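Local coordinates for protein phosphoserine aminotransferase (Bacillus circulans, PDB 2C0R) that catalyses the pyridoxal-phosphate-dependent, reversible transfer of an amino group between glutamate and 3-phosphohydroxypyruvate, giving phosphoserine on the way to serine, at residues T94-M99 with D141-L146; K160-T165 with N186-V191; G284-C289 with F302-E307. The protein carries 1 engineered substitution. All coordinates share one frame; numbering follows the deposited sequence.

Contact 1. Residues T94-M99 with D141-L146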
loop_
_atom_site.group_PDB
_atom_site.type_symbol
_atom_site.label_atom_id
_atom_site.label_comp_id
_atom_site.label_asym_id
_atom_site.label_seq_id
_atom_site.Cartn_x
_atom_site.Cartn_y
_atom_site.Cartn_z
ATOM N N THR A 94 5.989 -28.556 9.294
ATOM C CA THR A 94 4.643 -28.344 8.789
ATOM C C THR A 94 4.102 -26.989 9.221
ATOM O O THR A 94 4.303 -26.611 10.385
ATOM C CB THR A 94 3.645 -29.420 9.247
ATOM O OG1 THR A 94 3.771 -29.587 10.668
ATOM C CG2 THR A 94 3.935 -30.794 8.629
ATOM N N ALA A 95 3.403 -26.288 8.328
ATOM C CA ALA A 95 2.708 -25.052 8.697
ATOM C C ALA A 95 1.332 -25.517 9.172
ATOM O O ALA A 95 0.556 -26.036 8.356
ATOM C CB ALA A 95 2.628 -24.119 7.528
ATOM N N ASN A 96 1.117 -25.338 10.476
ATOM C CA ASN A 96 -0.116 -25.778 11.102
ATOM C C ASN A 96 -1.157 -24.670 11.143
ATOM O O ASN A 96 -0.838 -23.536 11.562
ATOM C CB ASN A 96 0.146 -26.259 12.533
ATOM C CG ASN A 96 0.899 -27.605 12.477
ATOM O OD1 ASN A 96 1.789 -27.768 11.653
ATOM N ND2 ASN A 96 0.523 -28.521 13.325
ATOM N N TYR A 97 -2.383 -25.027 10.735
ATOM C CA TYR A 97 -3.505 -24.081 10.618
ATOM C C TYR A 97 -4.723 -24.523 11.425
ATOM O O TYR A 97 -5.025 -25.717 11.452
ATOM C CB TYR A 97 -3.887 -23.893 9.120
ATOM C CG TYR A 97 -2.838 -22.948 8.507
ATOM C CD1 TYR A 97 -1.599 -23.440 8.125
ATOM C CD2 TYR A 97 -3.116 -21.601 8.345
ATOM C CE1 TYR A 97 -0.638 -22.639 7.569
ATOM C CE2 TYR A 97 -2.125 -20.780 7.801
ATOM C CZ TYR A 97 -0.912 -21.302 7.416
ATOM O OH TYR A 97 0.088 -20.498 6.902
ATOM N N VAL A 98 -5.376 -23.566 12.092
ATOM C CA VAL A 98 -6.714 -23.812 12.646
ATOM C C VAL A 98 -7.732 -23.351 11.616
ATOM O O VAL A 98 -7.676 -22.155 11.268
ATOM C CB VAL A 98 -6.862 -23.052 13.957
ATOM C CG1 VAL A 98 -8.274 -23.315 14.562
ATOM C CG2 VAL A 98 -5.749 -23.373 14.945
ATOM N N MET A 99 -8.587 -24.229 11.119
ATOM C CA MET A 99 -9.421 -23.985 9.956
ATOM C C MET A 99 -10.840 -23.632 10.416
ATOM O O MET A 99 -11.643 -24.478 10.753
ATOM C CB MET A 99 -9.445 -25.153 8.969
ATOM C CG MET A 99 -8.054 -25.602 8.561
ATOM S SD MET A 99 -7.068 -24.260 7.802
ATOM C CE MET A 99 -8.128 -23.903 6.390
ATOM N N ASP A 141 4.222 -32.662 15.182
ATOM C CA ASP A 141 5.470 -32.492 15.928
ATOM C C ASP A 141 6.385 -31.596 15.141
ATOM O O ASP A 141 7.250 -30.881 15.638
ATOM C CB ASP A 141 6.090 -33.846 16.230
ATOM C CG ASP A 141 6.850 -34.541 15.128
ATOM O OD1 ASP A 141 6.244 -35.066 14.158
ATOM O OD2 ASP A 141 8.103 -34.606 15.201
ATOM N N ASN A 142 6.209 -31.589 13.807
ATOM C CA ASN A 142 7.259 -30.783 13.172
ATOM C C ASN A 142 6.729 -29.384 12.889
ATOM O O ASN A 142 7.141 -28.770 11.894
ATOM C CB ASN A 142 7.768 -31.515 11.922
ATOM C CG ASN A 142 6.608 -31.758 10.954
ATOM O OD1 ASN A 142 5.465 -31.556 11.343
ATOM N ND2 ASN A 142 6.926 -32.171 9.730
ATOM N N ALA A 143 5.815 -28.871 13.725
ATOM C CA ALA A 143 5.177 -27.596 13.408
ATOM C C ALA A 143 6.163 -26.415 13.417
ATOM O O ALA A 143 6.887 -26.255 14.396
ATOM C CB ALA A 143 4.045 -27.276 14.392
ATOM N N ALA A 144 6.127 -25.594 12.369
ATOM C CA ALA A 144 6.906 -24.379 12.293
ATOM C C ALA A 144 6.228 -23.279 13.079
ATOM O O ALA A 144 6.804 -22.340 13.588
ATOM C CB ALA A 144 7.067 -23.953 10.832
ATOM N N TYR A 145 4.893 -23.412 13.095
ATOM C CA TYR A 145 4.062 -22.377 13.713
ATOM C C TYR A 145 2.637 -22.931 13.751
ATOM O O TYR A 145 2.367 -23.925 13.096
ATOM C CB TYR A 145 4.031 -21.041 12.998
ATOM C CG TYR A 145 3.639 -20.989 11.551
ATOM C CD1 TYR A 145 2.306 -20.963 11.134
ATOM C CD2 TYR A 145 4.619 -20.964 10.559
ATOM C CE1 TYR A 145 1.991 -20.928 9.781
ATOM C CE2 TYR A 145 4.307 -20.904 9.208
ATOM C CZ TYR A 145 2.988 -20.880 8.820
ATOM O OH TYR A 145 2.623 -20.819 7.489
ATOM N N LEU A 146 1.798 -22.257 14.530
ATOM C CA LEU A 146 0.369 -22.516 14.492
ATOM C C LEU A 146 -0.301 -21.201 14.085
ATOM O O LEU A 146 -0.064 -20.222 14.803
ATOM C CB LEU A 146 -0.198 -22.994 15.831
ATOM C CG LEU A 146 -1.738 -23.106 15.833
ATOM C CD1 LEU A 146 -2.193 -24.316 15.040
ATOM C CD2 LEU A 146 -2.264 -23.149 17.252
#
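Ala95 CA lies over one face of the Tyr145 ring, towards its rim, while the phenol end of Tyr97 reaches the edge of the same ring close to its plane. Ala95 CB packs against the ring carbon Tyr145 CZ at 3.5 Å. The two tyrosine rings are inclined at 77° and meet obliquely, and their hydroxyls are joined by a short hydrogen bond in which Tyr145 OH donates to Tyr97 OH at 2.6 Å. Tyr145 CG stands between its own backbone N and carbonyl carbon (chi1 55°), a torsion that turns a ring face to Ala95 and brings its hydroxyl to Tyr97. Helix 102-114 covers Tyr97 and helix 76-88 covers Tyr145, so the linked phenols are sandwiched between sheet and helices.

The face of the sheet opposite the tyrosines carries Thr94, Asn96, Ala143 and Leu146. There Leu146 CD1 touches Val98 CG2 at 3.7 Å, and Thr94 OG1 probably donates to Asn142 OD1, whose position is less certain.

Between the backbones, Thr94 N donates to Asn142 O and Ala144 N to Thr94 O, each at 2.9 Å; after the corner at Ala144, Asn96 N reaches Tyr145 O over a longer 3.2 Å. Parallel pairing of strands 94-99 and 143-149, with helices packed on the tyrosine face, is characteristic of the large cofactor-binding domain of fold-type I aminotransferases, whose central sheet is mixed and mostly parallel.

Contact 2. Residues K160-T165 with N186-V191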
loop_
_atom_site.group_PDB
_atom_site.type_symbol
_atom_site.label_atom_id
_atom_site.label_comp_id
_atom_site.label_asym_id
_atom_site.label_seq_id
_atom_site.Cartn_x
_atom_site.Cartn_y
_atom_site.Cartn_z
ATOM N N LYS A 160 -12.679 -16.249 21.601
ATOM C CA LYS A 160 -12.602 -15.409 22.800
ATOM C C LYS A 160 -11.266 -15.553 23.513
ATOM O O LYS A 160 -10.945 -14.762 24.376
ATOM C CB LYS A 160 -13.661 -15.786 23.830
ATOM C CG LYS A 160 -15.076 -15.723 23.229
ATOM C CD LYS A 160 -16.032 -16.092 24.384
ATOM C CE LYS A 160 -17.306 -16.721 23.829
ATOM N NZ LYS A 160 -18.035 -15.722 23.037
ATOM N N ALA A 161 -10.519 -16.591 23.191
ATOM C CA ALA A 161 -9.266 -16.881 23.862
ATOM C C ALA A 161 -8.411 -17.706 22.904
ATOM O O ALA A 161 -8.937 -18.335 21.986
ATOM C CB ALA A 161 -9.474 -17.679 25.145
ATOM N N PHE A 162 -7.122 -17.687 23.141
ATOM C CA PHE A 162 -6.111 -18.280 22.275
ATOM C C PHE A 162 -5.339 -19.356 23.044
ATOM O O PHE A 162 -5.177 -19.290 24.267
ATOM C CB PHE A 162 -5.162 -17.188 21.797
ATOM C CG PHE A 162 -5.940 -16.041 21.150
ATOM C CD1 PHE A 162 -5.970 -14.803 21.770
ATOM C CD2 PHE A 162 -6.595 -16.244 19.951
ATOM C CE1 PHE A 162 -6.647 -13.742 21.190
ATOM C CE2 PHE A 162 -7.309 -15.172 19.414
ATOM C CZ PHE A 162 -7.369 -13.927 20.027
ATOM N N PRO A 163 -4.878 -20.325 22.268
ATOM C CA PRO A 163 -4.206 -21.493 22.858
ATOM C C PRO A 163 -2.779 -21.141 23.240
ATOM O O PRO A 163 -2.155 -20.210 22.725
ATOM C CB PRO A 163 -4.179 -22.477 21.693
ATOM C CG PRO A 163 -3.961 -21.549 20.522
ATOM C CD PRO A 163 -4.927 -20.392 20.785
ATOM N N ASP A 164 -2.254 -21.928 24.164
ATOM C CA ASP A 164 -0.848 -21.789 24.536
ATOM C C ASP A 164 -0.093 -22.850 23.747
ATOM O O ASP A 164 -0.389 -24.033 23.899
ATOM C CB ASP A 164 -0.660 -21.902 26.039
ATOM C CG ASP A 164 -1.288 -20.805 26.875
ATOM O OD1 ASP A 164 -1.200 -19.595 26.519
ATOM O OD2 ASP A 164 -1.887 -21.117 27.944
ATOM N N THR A 165 0.828 -22.440 22.914
ATOM C CA THR A 165 1.454 -23.377 21.973
ATOM C C THR A 165 2.863 -23.724 22.383
ATOM O O THR A 165 3.570 -24.356 21.604
ATOM C CB THR A 165 1.411 -22.760 20.561
ATOM O OG1 THR A 165 2.019 -21.463 20.574
ATOM C CG2 THR A 165 -0.056 -22.542 20.163
ATOM N N ASN A 186 1.997 -11.496 24.335
ATOM C CA ASN A 186 3.035 -12.499 24.583
ATOM C C ASN A 186 2.607 -13.921 24.262
ATOM O O ASN A 186 3.461 -14.826 24.167
ATOM C CB ASN A 186 3.426 -12.432 26.060
ATOM C CG ASN A 186 3.999 -11.085 26.406
ATOM O OD1 ASN A 186 5.052 -10.730 25.910
ATOM N ND2 ASN A 186 3.308 -10.332 27.268
ATOM N N GLN A 187 1.327 -14.194 24.058
ATOM C CA GLN A 187 0.966 -15.512 23.577
ATOM C C GLN A 187 1.421 -15.754 22.122
ATOM O O GLN A 187 1.481 -16.913 21.712
ATOM C CB GLN A 187 -0.559 -15.716 23.591
ATOM C CG GLN A 187 -1.129 -15.909 24.967
ATOM C CD GLN A 187 -2.558 -16.378 24.920
ATOM O OE1 GLN A 187 -3.450 -15.588 24.590
ATOM N NE2 GLN A 187 -2.782 -17.660 25.239
ATOM N N PHE A 188 1.684 -14.677 21.413
ATOM C CA PHE A 188 1.900 -14.772 19.970
ATOM C C PHE A 188 3.315 -14.559 19.559
ATOM O O PHE A 188 4.013 -13.717 20.145
ATOM C CB PHE A 188 1.075 -13.687 19.246
ATOM C CG PHE A 188 -0.425 -13.986 19.285
ATOM C CD1 PHE A 188 -1.188 -13.515 20.333
ATOM C CD2 PHE A 188 -1.008 -14.752 18.285
ATOM C CE1 PHE A 188 -2.547 -13.822 20.394
ATOM C CE2 PHE A 188 -2.361 -15.033 18.310
ATOM C CZ PHE A 188 -3.129 -14.556 19.371
ATOM N N GLY A 189 3.729 -15.244 18.503
ATOM C CA GLY A 189 5.019 -14.824 17.931
ATOM C C GLY A 189 4.775 -13.730 16.898
ATOM O O GLY A 189 5.640 -12.909 16.587
ATOM N N LEU A 190 3.593 -13.704 16.298
ATOM C CA LEU A 190 3.304 -12.732 15.231
ATOM C C LEU A 190 1.791 -12.510 15.156
ATOM O O LEU A 190 1.024 -13.469 15.126
ATOM C CB LEU A 190 3.799 -13.197 13.859
ATOM C CG LEU A 190 3.738 -12.189 12.700
ATOM C CD1 LEU A 190 4.908 -12.517 11.769
ATOM C CD2 LEU A 190 2.432 -12.249 11.937
ATOM N N VAL A 191 1.361 -11.267 15.154
ATOM C CA VAL A 191 -0.032 -10.948 14.861
ATOM C C VAL A 191 -0.057 -9.972 13.705
ATOM O O VAL A 191 0.830 -9.113 13.539
ATOM C CB VAL A 191 -0.817 -10.337 16.035
ATOM C CG1 VAL A 191 -0.787 -11.286 17.246
ATOM C CG2 VAL A 191 -0.287 -9.012 16.489
HETATM O O HOH W 1 -6.097 -16.053 25.272
HETATM O O HOH W 2 0.531 -19.278 22.830
#
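Phe162 to Asp164 run as an extended but irregular chain past the 3-10 turn at Gln187 and the residue after it, Phe188, without strand pairing; the closest alpha carbons, of Asp164 and Gln187, are 6.6 Å apart. In the fold-type I aminotransferase domain this joins the loop before strand 170-173 to the lead-in of strand 190-194, its neighbour in the central sheet. One water helps to bridge the two backbones: it donates to Pro163 O and Gln187 O and accepts from Thr165 N.

The Gln187 side chain reaches across to the loop. It is extended beyond CG (chi2 -168°), carrying the amide to a place where NE2 serves two acceptors. NE2 donates to Asp164 OD1 at 2.8 Å, nearly in its own amide plane but from above the carboxylate plane, and to Phe162 O at 3.1 Å, well above the carbonyl plane. The amide orientation is further fixed through OE1, which accepts from a second water that also takes the Phe162 N-H.

Deeper in, the Phe162 and Phe188 rings form a T-shaped (edge-to-face) pair with planes 71° apart and centroids separated by 5.1 Å. Leu148 of strand 143-149 also packs on Phe162, and Leu170 on Phe188. At the heart of the pair, the ring tip Phe188 CZ stands over one face of Phe162, off centre, 3.6 Å from Phe162 CG.

Contact 3. Residues G284-C289 with F302-E307; sequences GFYRGC and FRLASE
Arg287 and Arg303 form an antiparallel hydrogen-bonded pair: Arg303 N donates to Arg287 O at 2.7 Å and Arg287 N to Arg303 O at 2.9 Å, both in the carbonyl plane. Gly288 and Phe302 make the adjoining non-hydrogen-bonded pair of this hairpin. Beyond its end, a water accepts from Ala305 N and donates to Phe285 O.

Both arginine side chains lie on the same face. Arg287 is bent at an eclipsed third torsion (chi3 -8°), which folds the guanidinium over Arg303 CB; its placing, with a weak bond from NH1 to Leu304 O, is less certain. Arg287 NH2 lies 4.0 Å from Arg303 NE, a close approach of like charges; Arg303 NH1 bonds to Val331 O.

On the other face, the edge of Phe302 is directed at the face of Tyr286 in an offset edge-to-face pair, planes at 83°. Leu304 CD1 meets the Tyr286 edge, 3.6 Å from Tyr286 CD2, and Leu304 CD2 touches Phe285.

Tyr286 OH bonds to Met354 O of helix 344-361, whose Phe357 packs on Phe285, Tyr286 and Leu304. Ile279 of helix 260-280 touches Tyr286 and Phe302, and strand 334-337 completes the three-stranded sheet beside strand 299-303.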
loop_
_atom_site.group_PDB
_atom_site.type_symbol
_atom_site.label_atom_id
_atom_site.label_comp_id
_atom_site.label_asym_id
_atom_site.label_seq_id
_atom_site.Cartn_x
_atom_site.Cartn_y
_atom_site.Cartn_z
ATOM N N GLY A 284 -37.951 -15.941 15.146
ATOM C CA GLY A 284 -37.404 -16.818 14.111
ATOM C C GLY A 284 -37.265 -16.098 12.791
ATOM O O GLY A 284 -36.834 -16.689 11.789
ATOM N N PHE A 285 -37.615 -14.807 12.753
ATOM C CA PHE A 285 -37.535 -14.104 11.461
ATOM C C PHE A 285 -36.100 -13.833 11.020
ATOM O O PHE A 285 -35.801 -13.839 9.829
ATOM C CB PHE A 285 -38.275 -12.778 11.568
ATOM C CG PHE A 285 -38.391 -12.017 10.255
ATOM C CD1 PHE A 285 -39.396 -12.265 9.332
ATOM C CD2 PHE A 285 -37.453 -11.038 9.931
ATOM C CE1 PHE A 285 -39.489 -11.582 8.126
ATOM C CE2 PHE A 285 -37.567 -10.347 8.743
ATOM C CZ PHE A 285 -38.567 -10.578 7.828
ATOM N N TYR A 286 -35.234 -13.573 11.987
ATOM C CA TYR A 286 -33.809 -13.438 11.811
ATOM C C TYR A 286 -33.127 -14.627 12.503
ATOM O O TYR A 286 -33.522 -14.957 13.614
ATOM C CB TYR A 286 -33.213 -12.152 12.403
ATOM C CG TYR A 286 -33.815 -10.906 11.748
ATOM C CD1 TYR A 286 -34.586 -10.050 12.526
ATOM C CD2 TYR A 286 -33.623 -10.624 10.400
ATOM C CE1 TYR A 286 -35.145 -8.918 11.969
ATOM C CE2 TYR A 286 -34.203 -9.497 9.840
ATOM C CZ TYR A 286 -34.966 -8.656 10.645
ATOM O OH TYR A 286 -35.561 -7.529 10.135
ATOM N N ARG A 287 -32.142 -15.259 11.911
ATOM C CA ARG A 287 -31.417 -16.339 12.542
ATOM C C ARG A 287 -29.909 -16.072 12.417
ATOM O O ARG A 287 -29.450 -15.652 11.336
ATOM C CB ARG A 287 -31.627 -17.677 11.871
ATOM C CG ARG A 287 -32.990 -18.295 11.851
ATOM C CD ARG A 287 -33.234 -19.412 10.861
ATOM N NE ARG A 287 -32.249 -19.751 9.845
ATOM C CZ ARG A 287 -32.384 -19.560 8.532
ATOM N NH1 ARG A 287 -33.463 -18.991 8.003
ATOM N NH2 ARG A 287 -31.397 -19.929 7.728
ATOM N N GLY A 288 -29.177 -16.347 13.466
ATOM C CA GLY A 288 -27.722 -16.162 13.344
ATOM C C GLY A 288 -27.064 -17.228 12.472
ATOM O O GLY A 288 -27.688 -18.252 12.168
ATOM N N CYS A 289 -25.810 -17.079 12.048
ATOM C CA CYS A 289 -25.096 -17.968 11.123
ATOM C C CYS A 289 -23.916 -18.769 11.660
ATOM O O CYS A 289 -23.185 -19.543 10.925
ATOM C CB CYS A 289 -24.533 -17.133 9.950
ATOM S SG CYS A 289 -25.922 -16.722 8.873
ATOM N N PHE A 302 -26.268 -13.005 9.868
ATOM C CA PHE A 302 -27.606 -13.550 10.103
ATOM C C PHE A 302 -28.331 -13.739 8.770
ATOM O O PHE A 302 -27.912 -13.240 7.728
ATOM C CB PHE A 302 -28.401 -12.664 11.074
ATOM C CG PHE A 302 -28.606 -11.214 10.673
ATOM C CD1 PHE A 302 -29.864 -10.821 10.252
ATOM C CD2 PHE A 302 -27.590 -10.290 10.705
ATOM C CE1 PHE A 302 -30.094 -9.504 9.893
ATOM C CE2 PHE A 302 -27.822 -8.966 10.352
ATOM C CZ PHE A 302 -29.091 -8.574 9.935
ATOM N N ARG A 303 -29.427 -14.527 8.874
ATOM C CA ARG A 303 -30.149 -14.892 7.683
ATOM C C ARG A 303 -31.648 -14.664 7.897
ATOM O O ARG A 303 -32.124 -14.689 9.038
ATOM C CB ARG A 303 -30.016 -16.376 7.346
ATOM C CG ARG A 303 -28.688 -17.032 7.296
ATOM C CD ARG A 303 -28.888 -18.492 6.919
ATOM N NE ARG A 303 -27.678 -19.119 6.449
ATOM C CZ ARG A 303 -26.744 -18.869 5.556
ATOM N NH1 ARG A 303 -26.728 -17.798 4.775
ATOM N NH2 ARG A 303 -25.744 -19.743 5.426
ATOM N N LEU A 304 -32.326 -14.483 6.771
ATOM C CA LEU A 304 -33.795 -14.513 6.783
ATOM C C LEU A 304 -34.244 -15.821 6.138
ATOM O O LEU A 304 -33.412 -16.664 5.853
ATOM C CB LEU A 304 -34.354 -13.320 6.030
ATOM C CG LEU A 304 -34.260 -11.972 6.753
ATOM C CD1 LEU A 304 -32.833 -11.519 6.959
ATOM C CD2 LEU A 304 -35.025 -10.964 5.896
ATOM N N ALA A 305 -35.540 -15.997 5.911
ATOM C CA ALA A 305 -36.101 -17.296 5.528
ATOM C C ALA A 305 -35.743 -17.638 4.096
ATOM O O ALA A 305 -35.738 -18.817 3.715
ATOM C CB ALA A 305 -37.604 -17.275 5.692
ATOM N N SER A 306 -35.452 -16.611 3.311
ATOM C CA SER A 306 -35.149 -16.874 1.905
ATOM C C SER A 306 -34.171 -15.854 1.354
ATOM O O SER A 306 -34.028 -14.756 1.896
ATOM C CB SER A 306 -36.417 -16.806 1.043
ATOM O OG SER A 306 -36.849 -15.462 0.959
ATOM N N GLU A 307 -33.539 -16.253 0.252
ATOM C CA GLU A 307 -32.636 -15.300 -0.359
ATOM C C GLU A 307 -33.371 -14.091 -0.914
ATOM O O GLU A 307 -32.813 -12.989 -0.984
ATOM C CB GLU A 307 -31.898 -16.005 -1.495
ATOM C CG GLU A 307 -30.484 -16.396 -1.103
ATOM C CD GLU A 307 -29.688 -16.831 -2.320
ATOM O OE1 GLU A 307 -29.603 -18.059 -2.527
ATOM O OE2 GLU A 307 -29.169 -15.948 -3.034
HETATM O O HOH W 3 -37.190 -14.293 7.617
HETATM O O HOH W 4 -24.108 -20.764 8.113
#

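Overall arrangement
Contacts 1 and 2 both reach the same seven-stranded sheet, their centres about 13 Å apart, and they touch directly: Leu146 CD2 of contact 1 packs 3.7 Å from Thr165 CG2 and 4.0 Å from Pro163 CG of contact 2. Neither reaches the cofactor. The side chains of Tyr97 and Phe162 are each about 11 Å from the bound pyridoxal phosphate, and those of Tyr97 and Phe188 lie about 8 and 9 Å from that of Asp173, a cofactor-binding residue on strand 170-173. Contact 3 belongs to a separate three-stranded antiparallel sheet, away from the annotated sites; its centre is about 35 Å from that of contact 1 and about 33 Å from that of contact 2.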